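PDB 6LSV: probable 2-oxoglutarate-dependent dioxygenase At5g05600 from Arabidopsis thaliana, which catalyses the iron- and 2-oxoglutarate-dependent hydroxylation of the defence hormone jasmonate to 12-hydroxyjasmonate. Local coordinates for residues Glu2-Ile7 / Val127-Ser132; Val81-Lys86 / His261-Asn266; Lys174-Ile179 / Met233-Pro238. All blocks are in the same frame, centred on the assembly; numbering follows the deposited sequence.

Interaction 1 of 3, residues Glu2-Ile7 / Val127-Ser132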
loop_
_atom_site.group_PDB
_atom_site.type_symbol
_atom_site.label_atom_id
_atom_site.label_comp_id
_atom_site.label_asym_id
_atom_site.label_seq_id
_atom_site.Cartn_x
_atom_site.Cartn_y
_atom_site.Cartn_z
ATOM N N GLU A 2 -13.146 -19.273 1.849
ATOM C CA GLU A 2 -14.221 -18.654 2.607
ATOM C C GLU A 2 -13.667 -17.993 3.861
ATOM O O GLU A 2 -12.618 -18.383 4.383
ATOM C CB GLU A 2 -15.288 -19.682 2.983
ATOM C CG GLU A 2 -14.732 -20.926 3.640
ATOM C CD GLU A 2 -15.710 -21.537 4.617
ATOM O OE1 GLU A 2 -16.919 -21.500 4.301
ATOM O OE2 GLU A 2 -15.288 -22.052 5.675
ATOM N N TRP A 3 -14.388 -16.981 4.333
ATOM C CA TRP A 3 -14.066 -16.290 5.567
ATOM C C TRP A 3 -14.532 -17.105 6.774
ATOM O O TRP A 3 -15.533 -17.821 6.699
ATOM C CB TRP A 3 -14.727 -14.915 5.587
ATOM C CG TRP A 3 -14.469 -14.093 4.361
ATOM C CD1 TRP A 3 -15.347 -13.828 3.348
ATOM C CD2 TRP A 3 -13.257 -13.403 4.030
ATOM N NE1 TRP A 3 -14.754 -13.026 2.403
ATOM C CE2 TRP A 3 -13.471 -12.751 2.796
ATOM C CE3 TRP A 3 -12.011 -13.277 4.652
ATOM C CZ2 TRP A 3 -12.487 -11.989 2.175
ATOM C CZ3 TRP A 3 -11.035 -12.520 4.032
ATOM C CH2 TRP A 3 -11.279 -11.885 2.807
ATOM N N PRO A 4 -13.823 -17.012 7.904
ATOM C CA PRO A 4 -14.251 -17.759 9.098
ATOM C C PRO A 4 -15.571 -17.280 9.678
ATOM O O PRO A 4 -16.155 -17.989 10.508
ATOM C CB PRO A 4 -13.099 -17.531 10.086
ATOM C CG PRO A 4 -12.477 -16.247 9.644
ATOM C CD PRO A 4 -12.588 -16.246 8.146
ATOM N N GLU A 5 -16.063 -16.120 9.254
ATOM C CA GLU A 5 -17.250 -15.496 9.818
ATOM C C GLU A 5 -17.785 -14.502 8.799
ATOM O O GLU A 5 -17.041 -14.063 7.913
ATOM C CB GLU A 5 -16.923 -14.792 11.144
ATOM C CG GLU A 5 -15.589 -14.076 11.119
ATOM C CD GLU A 5 -15.191 -13.533 12.470
ATOM O OE1 GLU A 5 -15.907 -13.799 13.458
ATOM O OE2 GLU A 5 -14.161 -12.830 12.541
ATOM N N PRO A 6 -19.064 -14.133 8.884
ATOM C CA PRO A 6 -19.606 -13.174 7.912
ATOM C C PRO A 6 -18.954 -11.807 8.057
ATOM O O PRO A 6 -18.524 -11.406 9.142
ATOM C CB PRO A 6 -21.103 -13.119 8.249
ATOM C CG PRO A 6 -21.219 -13.656 9.626
ATOM C CD PRO A 6 -20.099 -14.634 9.803
ATOM N N ILE A 7 -18.884 -11.091 6.940
ATOM C CA ILE A 7 -18.185 -9.812 6.877
ATOM C C ILE A 7 -19.133 -8.699 7.304
ATOM O O ILE A 7 -20.265 -8.609 6.818
ATOM C CB ILE A 7 -17.641 -9.548 5.462
ATOM C CG1 ILE A 7 -16.214 -10.076 5.309
ATOM C CG2 ILE A 7 -17.607 -8.069 5.186
ATOM C CD1 ILE A 7 -16.034 -11.502 5.714
ATOM N N VAL A 127 -7.614 -14.352 7.811
ATOM C CA VAL A 127 -8.698 -15.318 7.945
ATOM C C VAL A 127 -8.758 -15.912 9.349
ATOM O O VAL A 127 -9.327 -16.992 9.540
ATOM C CB VAL A 127 -8.564 -16.429 6.885
ATOM C CG1 VAL A 127 -8.746 -15.853 5.492
ATOM C CG2 VAL A 127 -7.214 -17.122 7.000
ATOM N N GLU A 128 -8.178 -15.222 10.334
ATOM C CA GLU A 128 -8.295 -15.646 11.725
ATOM C C GLU A 128 -9.678 -15.273 12.258
ATOM O O GLU A 128 -10.139 -14.139 12.072
ATOM C CB GLU A 128 -7.196 -15.010 12.576
ATOM C CG GLU A 128 -6.735 -15.852 13.787
ATOM C CD GLU A 128 -6.416 -17.313 13.442
ATOM O OE1 GLU A 128 -7.336 -18.165 13.407
ATOM O OE2 GLU A 128 -5.226 -17.605 13.196
ATOM N N LYS A 129 -10.349 -16.232 12.915
ATOM C CA LYS A 129 -11.758 -16.032 13.251
ATOM C C LYS A 129 -11.962 -15.036 14.388
ATOM O O LYS A 129 -12.959 -14.306 14.394
ATOM C CB LYS A 129 -12.424 -17.351 13.614
ATOM C CG LYS A 129 -13.946 -17.229 13.634
ATOM C CD LYS A 129 -14.633 -18.293 14.461
ATOM C CE LYS A 129 -15.673 -17.693 15.402
ATOM N NZ LYS A 129 -15.799 -18.489 16.657
ATOM N N GLY A 130 -11.076 -15.004 15.369
ATOM C CA GLY A 130 -11.331 -14.032 16.410
ATOM C C GLY A 130 -10.607 -12.719 16.253
ATOM O O GLY A 130 -10.729 -11.852 17.124
ATOM N N ALA A 131 -9.884 -12.541 15.148
ATOM C CA ALA A 131 -8.907 -11.467 15.026
ATOM C C ALA A 131 -9.547 -10.092 15.173
ATOM O O ALA A 131 -10.680 -9.862 14.741
ATOM C CB ALA A 131 -8.194 -11.563 13.677
ATOM N N SER A 132 -8.806 -9.173 15.792
ATOM C CA SER A 132 -9.215 -7.777 15.806
ATOM C C SER A 132 -9.321 -7.252 14.380
ATOM O O SER A 132 -8.591 -7.677 13.481
ATOM C CB SER A 132 -8.224 -6.934 16.605
ATOM O OG SER A 132 -8.854 -5.787 17.152
#
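Glu-5 sets its CG between its own backbone N and carbonyl carbon (chi1 40°), and from there the chain runs extended to the turn at Lys-129. Lys-129 puts CG anti to its backbone N (chi1 -166°), which brings CG, like CB before it, against Pro-4 CB. The two long side chains pass at a slant. The Lys-129 chain then bends twice and leads off, so NZ stays 5.7 Å from Glu-5 OE1 and the opposite charges do not meet. Pro-4 is the apolar centre of this surface contact. Its CB rests on Lys-129 CB at 3.6 Å, its CG lies by the carbonyl O of Val-127, and its CD is 4.2 Å from Val-127 CB. Trp-3 adds a slanting touch, CE3 to Val-127 CG1 at 4.2 Å. Ile-7 CD1 lies over one face of the indole, toward its rim, and NE1 is hydrogen-bonded to the carbonyl of Asn-113. The N-terminal segment is thus laid on the loop between strands 120-122 and 137-144. The Trp-3 side chain lies about 8 Å from the bound jasmonate, near its pocket. Glu-5 OE2 forms salt bridges with Arg-24 and Arg-124. Arg-24 also hydrogen-bonds Ala-131 O, and Arg-124 hydrogen-bonds Glu-128 O. The two arginines therefore join the carboxylate to these backbone carbonyls, and their positive charge would be expected to keep Glu-5 ionised.

Interaction 2 of 3, residues Val81-Lys86 / His261-Asn266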
loop_
_atom_site.group_PDB
_atom_site.type_symbol
_atom_site.label_atom_id
_atom_site.label_comp_id
_atom_site.label_asym_id
_atom_site.label_seq_id
_atom_site.Cartn_x
_atom_site.Cartn_y
_atom_site.Cartn_z
ATOM N N VAL A 81 6.947 15.334 -6.172
ATOM C CA VAL A 81 6.123 16.290 -6.896
ATOM C C VAL A 81 6.647 16.375 -8.324
ATOM O O VAL A 81 7.757 15.931 -8.628
ATOM C CB VAL A 81 6.119 17.687 -6.236
ATOM C CG1 VAL A 81 5.699 17.596 -4.779
ATOM C CG2 VAL A 81 7.486 18.325 -6.350
ATOM N N ASN A 82 5.832 16.959 -9.202
ATOM C CA ASN A 82 6.182 17.144 -10.613
ATOM C C ASN A 82 6.608 15.818 -11.242
ATOM O O ASN A 82 7.729 15.655 -11.726
ATOM C CB ASN A 82 7.284 18.194 -10.773
ATOM C CG ASN A 82 6.847 19.570 -10.325
ATOM O OD1 ASN A 82 5.677 19.933 -10.446
ATOM N ND2 ASN A 82 7.786 20.343 -9.795
ATOM N N HIS A 83 5.676 14.867 -11.228
ATOM C CA HIS A 83 5.972 13.471 -11.520
ATOM C C HIS A 83 5.368 12.991 -12.836
ATOM O O HIS A 83 5.466 11.801 -13.153
ATOM C CB HIS A 83 5.483 12.601 -10.363
ATOM C CG HIS A 83 4.223 13.103 -9.728
ATOM N ND1 HIS A 83 3.040 13.231 -10.424
ATOM C CD2 HIS A 83 3.963 13.516 -8.465
ATOM C CE1 HIS A 83 2.104 13.697 -9.617
ATOM N NE2 HIS A 83 2.638 13.879 -8.422
ATOM N N GLY A 84 4.744 13.879 -13.606
ATOM C CA GLY A 84 4.194 13.511 -14.892
ATOM C C GLY A 84 2.770 13.003 -14.871
ATOM O O GLY A 84 2.240 12.657 -15.936
ATOM N N VAL A 85 2.135 12.934 -13.705
ATOM C CA VAL A 85 0.738 12.529 -13.591
ATOM C C VAL A 85 -0.109 13.781 -13.427
ATOM O O VAL A 85 0.241 14.689 -12.661
ATOM C CB VAL A 85 0.530 11.553 -12.417
ATOM C CG1 VAL A 85 -0.909 11.056 -12.387
ATOM C CG2 VAL A 85 1.492 10.385 -12.531
ATOM N N LYS A 86 -1.216 13.838 -14.151
ATOM C CA LYS A 86 -2.020 15.050 -14.176
ATOM C C LYS A 86 -2.704 15.244 -12.828
ATOM O O LYS A 86 -3.307 14.301 -12.306
ATOM C CB LYS A 86 -3.060 14.986 -15.294
ATOM C CG LYS A 86 -2.567 15.438 -16.667
ATOM C CD LYS A 86 -1.363 14.633 -17.153
ATOM C CE LYS A 86 -0.432 15.482 -18.010
ATOM N NZ LYS A 86 0.872 14.805 -18.247
ATOM N N HIS A 261 -1.156 17.089 -4.621
ATOM C CA HIS A 261 -0.862 16.440 -5.902
ATOM C C HIS A 261 0.532 15.834 -5.945
ATOM O O HIS A 261 1.108 15.653 -7.022
ATOM C CB HIS A 261 -1.068 17.404 -7.067
ATOM C CG HIS A 261 -2.452 17.959 -7.129
ATOM N ND1 HIS A 261 -2.748 19.263 -6.797
ATOM C CD2 HIS A 261 -3.631 17.375 -7.448
ATOM C CE1 HIS A 261 -4.046 19.464 -6.930
ATOM N NE2 HIS A 261 -4.605 18.333 -7.324
ATOM N N ALA A 262 1.075 15.519 -4.780
ATOM C CA ALA A 262 2.252 14.680 -4.659
ATOM C C ALA A 262 1.827 13.246 -4.359
ATOM O O ALA A 262 0.716 12.984 -3.888
ATOM C CB ALA A 262 3.180 15.199 -3.557
ATOM N N PHE A 263 2.724 12.314 -4.658
ATOM C CA PHE A 263 2.593 10.932 -4.227
ATOM C C PHE A 263 3.578 10.663 -3.101
ATOM O O PHE A 263 4.561 11.385 -2.916
ATOM C CB PHE A 263 2.862 9.950 -5.372
ATOM C CG PHE A 263 1.807 9.943 -6.434
ATOM C CD1 PHE A 263 0.554 9.409 -6.182
ATOM C CD2 PHE A 263 2.081 10.442 -7.697
ATOM C CE1 PHE A 263 -0.412 9.386 -7.163
ATOM C CE2 PHE A 263 1.117 10.424 -8.686
ATOM C CZ PHE A 263 -0.131 9.892 -8.420
ATOM N N ILE A 264 3.306 9.609 -2.343
ATOM C CA ILE A 264 4.271 9.053 -1.407
ATOM C C ILE A 264 4.717 7.713 -1.966
ATOM O O ILE A 264 3.881 6.862 -2.301
ATOM C CB ILE A 264 3.687 8.913 0.009
ATOM C CG1 ILE A 264 3.532 10.296 0.648
ATOM C CG2 ILE A 264 4.585 8.034 0.867
ATOM C CD1 ILE A 264 2.578 10.336 1.819
ATOM N N VAL A 265 6.025 7.544 -2.111
ATOM C CA VAL A 265 6.612 6.319 -2.633
ATOM C C VAL A 265 7.063 5.487 -1.444
ATOM O O VAL A 265 7.912 5.924 -0.657
ATOM C CB VAL A 265 7.778 6.618 -3.589
ATOM C CG1 VAL A 265 8.301 5.342 -4.224
ATOM C CG2 VAL A 265 7.343 7.607 -4.659
ATOM N N ASN A 266 6.484 4.301 -1.294
ATOM C CA ASN A 266 6.820 3.400 -0.201
ATOM C C ASN A 266 7.715 2.286 -0.721
ATOM O O ASN A 266 7.377 1.623 -1.706
ATOM C CB ASN A 266 5.564 2.795 0.430
ATOM C CG ASN A 266 4.823 3.773 1.320
ATOM O OD1 ASN A 266 5.357 4.815 1.700
ATOM N ND2 ASN A 266 3.587 3.434 1.670
HETATM O O HOH W 1 3.176 17.882 -8.709
#
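His-83 and Phe-263 carry this contact, and the imidazole can be followed outward. CB leaves the loop toward 261-266. His-83 CG sits beyond it, 4.0 Å from Phe-263 CD2. The ring then splits. On one branch His-83 ND1 accepts a bond from Val-85 N at 3.4 Å, a weak link within the loop that may help to set the turn of the ring. His-83 CE1 follows, 3.5 Å from Phe-263 CE2. On the other branch CD2 lies near Phe-263 CD2. At the tip His-83 NE2 donates to the carbonyl O of His-261 at 2.7 Å. That bond is bent, with an N-H...O angle of 142°, and the oxygen sits 20° out of the imidazole plane. With ND1 accepting and NE2 donating, the pattern is consistent with a proton on NE2. Phe-263 lies against one imidazole face, its CD2 over the ring centre. The ring planes of His-83 and Phe-263 meet at 46°.

Strand 263-267 belongs to the main sheet of the double-stranded beta-helix (jelly-roll) core of 2-oxoglutarate dioxygenases. Strand 77-81, from the N-terminal region, runs antiparallel beside it, and the loop 81-86 leads from its end to helix 87-102. Val-81 CG1 packs on Ala-262 CB at 3.7 Å. Val-85 approaches the phenyl ring at its edge, with CG2 3.9 Å from Phe-263 CE2. Tyr-168, Leu-172 and Leu-175 of helix 161-186 also lie against Phe-263, and Met-90 touches both His-83 and Val-85. His-261 turns its own NE2 to Asp-91. A water accepts from Asn-82 N at 2.9 Å and donates weakly to His-261 O, the same oxygen that His-83 NE2 holds.

Interaction 3 of 3, residues Lys174-Ile179 / Met233-Pro238. With AKG (2-oxoglutaric acid), chain C.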
loop_
_atom_site.group_PDB
_atom_site.type_symbol
_atom_site.label_atom_id
_atom_site.label_comp_id
_atom_site.label_asym_id
_atom_site.label_seq_id
_atom_site.Cartn_x
_atom_site.Cartn_y
_atom_site.Cartn_z
ATOM N N LYS A 174 3.930 3.784 -15.545
ATOM C CA LYS A 174 5.011 4.557 -16.153
ATOM C C LYS A 174 5.868 5.236 -15.090
ATOM O O LYS A 174 7.102 5.226 -15.169
ATOM C CB LYS A 174 4.435 5.602 -17.112
ATOM C CG LYS A 174 3.858 5.040 -18.399
ATOM C CD LYS A 174 3.286 6.148 -19.271
ATOM C CE LYS A 174 2.433 5.582 -20.397
ATOM N NZ LYS A 174 1.198 6.386 -20.629
ATOM N N LEU A 175 5.224 5.850 -14.097
ATOM C CA LEU A 175 5.961 6.524 -13.036
ATOM C C LEU A 175 6.821 5.541 -12.250
ATOM O O LEU A 175 7.951 5.862 -11.866
ATOM C CB LEU A 175 4.982 7.250 -12.111
ATOM C CG LEU A 175 5.503 7.806 -10.783
ATOM C CD1 LEU A 175 6.640 8.803 -11.007
ATOM C CD2 LEU A 175 4.367 8.437 -9.989
ATOM N N SER A 176 6.307 4.332 -12.007
ATOM C CA SER A 176 7.084 3.348 -11.262
ATOM C C SER A 176 8.362 2.979 -12.004
ATOM O O SER A 176 9.430 2.868 -11.390
ATOM C CB SER A 176 6.247 2.098 -10.986
ATOM O OG SER A 176 4.959 2.417 -10.488
ATOM N N GLY A 177 8.275 2.789 -13.323
ATOM C CA GLY A 177 9.461 2.433 -14.086
ATOM C C GLY A 177 10.565 3.463 -13.958
ATOM O O GLY A 177 11.743 3.115 -13.838
ATOM N N ARG A 178 10.198 4.746 -13.968
ATOM C CA ARG A 178 11.182 5.805 -13.773
ATOM C C ARG A 178 11.728 5.799 -12.350
ATOM O O ARG A 178 12.927 6.013 -12.138
ATOM C CB ARG A 178 10.560 7.162 -14.108
ATOM C CG ARG A 178 10.485 7.439 -15.612
ATOM C CD ARG A 178 9.098 7.881 -16.059
ATOM N NE ARG A 178 9.087 8.295 -17.463
ATOM C CZ ARG A 178 8.978 7.460 -18.497
ATOM N NH1 ARG A 178 8.849 6.154 -18.291
ATOM N NH2 ARG A 178 8.987 7.933 -19.738
ATOM N N ILE A 179 10.865 5.561 -11.358
ATOM C CA ILE A 179 11.313 5.505 -9.969
ATOM C C ILE A 179 12.237 4.313 -9.754
ATOM O O ILE A 179 13.205 4.386 -8.985
ATOM C CB ILE A 179 10.099 5.462 -9.022
ATOM C CG1 ILE A 179 9.329 6.780 -9.067
ATOM C CG2 ILE A 179 10.539 5.138 -7.599
ATOM C CD1 ILE A 179 8.092 6.788 -8.182
ATOM N N MET A 233 7.206 -1.820 -4.572
ATOM C CA MET A 233 7.029 -0.465 -4.076
ATOM C C MET A 233 5.558 -0.091 -4.163
ATOM O O MET A 233 4.810 -0.623 -4.990
ATOM C CB MET A 233 7.869 0.563 -4.850
ATOM C CG MET A 233 7.806 0.437 -6.359
ATOM S SD MET A 233 8.606 1.828 -7.189
ATOM C CE MET A 233 7.413 3.130 -6.894
ATOM N N THR A 234 5.149 0.825 -3.293
ATOM C CA THR A 234 3.794 1.352 -3.284
ATOM C C THR A 234 3.825 2.826 -3.654
ATOM O O THR A 234 4.631 3.591 -3.113
ATOM C CB THR A 234 3.134 1.171 -1.914
ATOM O OG1 THR A 234 3.222 -0.202 -1.512
ATOM C CG2 THR A 234 1.666 1.586 -1.965
ATOM N N ILE A 235 2.962 3.215 -4.584
ATOM C CA ILE A 235 2.708 4.619 -4.875
ATOM C C ILE A 235 1.380 4.961 -4.215
ATOM O O ILE A 235 0.324 4.468 -4.627
ATOM C CB ILE A 235 2.699 4.901 -6.385
ATOM C CG1 ILE A 235 4.075 4.601 -6.983
ATOM C CG2 ILE A 235 2.337 6.354 -6.660
ATOM C CD1 ILE A 235 4.139 4.754 -8.482
ATOM N N LEU A 236 1.435 5.784 -3.172
ATOM C CA LEU A 236 0.294 6.066 -2.313
ATOM C C LEU A 236 -0.223 7.470 -2.588
ATOM O O LEU A 236 0.544 8.439 -2.550
ATOM C CB LEU A 236 0.689 5.922 -0.839
ATOM C CG LEU A 236 -0.312 6.213 0.283
ATOM C CD1 LEU A 236 -1.560 5.356 0.151
ATOM C CD2 LEU A 236 0.352 5.981 1.636
ATOM N N LEU A 237 -1.523 7.576 -2.872
ATOM C CA LEU A 237 -2.196 8.867 -2.979
ATOM C C LEU A 237 -3.056 9.038 -1.736
ATOM O O LEU A 237 -4.211 8.593 -1.706
ATOM C CB LEU A 237 -3.044 8.961 -4.248
ATOM C CG LEU A 237 -3.746 10.308 -4.452
ATOM C CD1 LEU A 237 -2.768 11.457 -4.245
ATOM C CD2 LEU A 237 -4.387 10.392 -5.831
ATOM N N PRO A 238 -2.539 9.650 -0.679
ATOM C CA PRO A 238 -3.326 9.795 0.545
ATOM C C PRO A 238 -4.393 10.866 0.389
ATOM O O PRO A 238 -4.337 11.716 -0.501
ATOM C CB PRO A 238 -2.284 10.197 1.595
ATOM C CG PRO A 238 -1.201 10.858 0.816
ATOM C CD PRO A 238 -1.194 10.242 -0.558
HETATM C C1 AKG C . -2.160 1.198 2.331
HETATM O O1 AKG C . -1.073 0.980 1.740
HETATM O O2 AKG C . -3.148 0.445 2.102
HETATM C C2 AKG C . -2.256 2.353 3.333
HETATM O O5 AKG C . -1.565 2.330 4.296
HETATM C C3 AKG C . -3.215 3.535 3.129
HETATM C C4 AKG C . -2.545 4.818 3.629
HETATM C C5 AKG C . -3.577 5.923 3.863
HETATM O O3 AKG C . -3.263 7.137 3.742
HETATM O O4 AKG C . -4.752 5.612 4.182
#
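Ser-176 OG is hydrogen-bonded to the carbonyl O of Leu-172, one turn back in helix 161-186, and OG also lies against Ile-235 CD1 of the strand. OG stands anti to the Ser-176 carbonyl carbon (chi1 -47°). This torsion turns the buried hydroxyl back to its own helix, where Leu-172 O satisfies it. The helix here packs on the outer face of the main sheet of the double-stranded beta-helix (jelly-roll) fold. The short axes of 174-179 and 233-237 pass 10.1 Å apart at 128°. Ile-235 CD1 rests on the helix surface, 4.0 Å from Leu-175 CD2 and 4.5 Å from Ile-179 CD1. Met-233 reaches the helix with a chain that bends at chi3 (-73°). That bend sets Met-233 CE 3.8 Å from Ile-179 CG2, with SD near the same methyl. No hydrogen bond joins the two segments, and every touching residue is buried. Phe-263 and Val-265 of strand 263-267 and Tyr-301 of strand 294-302, the neighbours on either side, also join this layer.

The other face of the strand looks to the active site. Thr-234 OG1 hydrogen-bonds Asp-229 OD2, and Asp-229 is a ligand of the iron. Leu-236 and Pro-238 line the pocket of 2-oxoglutarate, which is also hydrogen-bonded to Asn-210 and Arg-294. Leu-236 CD1 lies 3.7 Å from the cosubstrate carbon C4.

From the N terminus, interaction 1 opens at 2-7 and closes at 127-132, laying the start of the chain on a loop near the jasmonate pocket. Interaction 2 opens inside that span, at 81-86, and closes at 261-266, so the two cross; it ties the end of N-terminal strand 77-81 to strand 263-267. Interaction 3, from 174-179 to 233-238, begins after interaction 1 has closed and lies wholly within the span of interaction 2. Interactions 2 and 3 meet in the main sheet, where strands 233-237 and 263-267 are antiparallel neighbours, and helix 161-186 packs on both. Interaction 1 lies on the opposite side of the chain's centre, its nearest atoms about 19 Å from interaction 3.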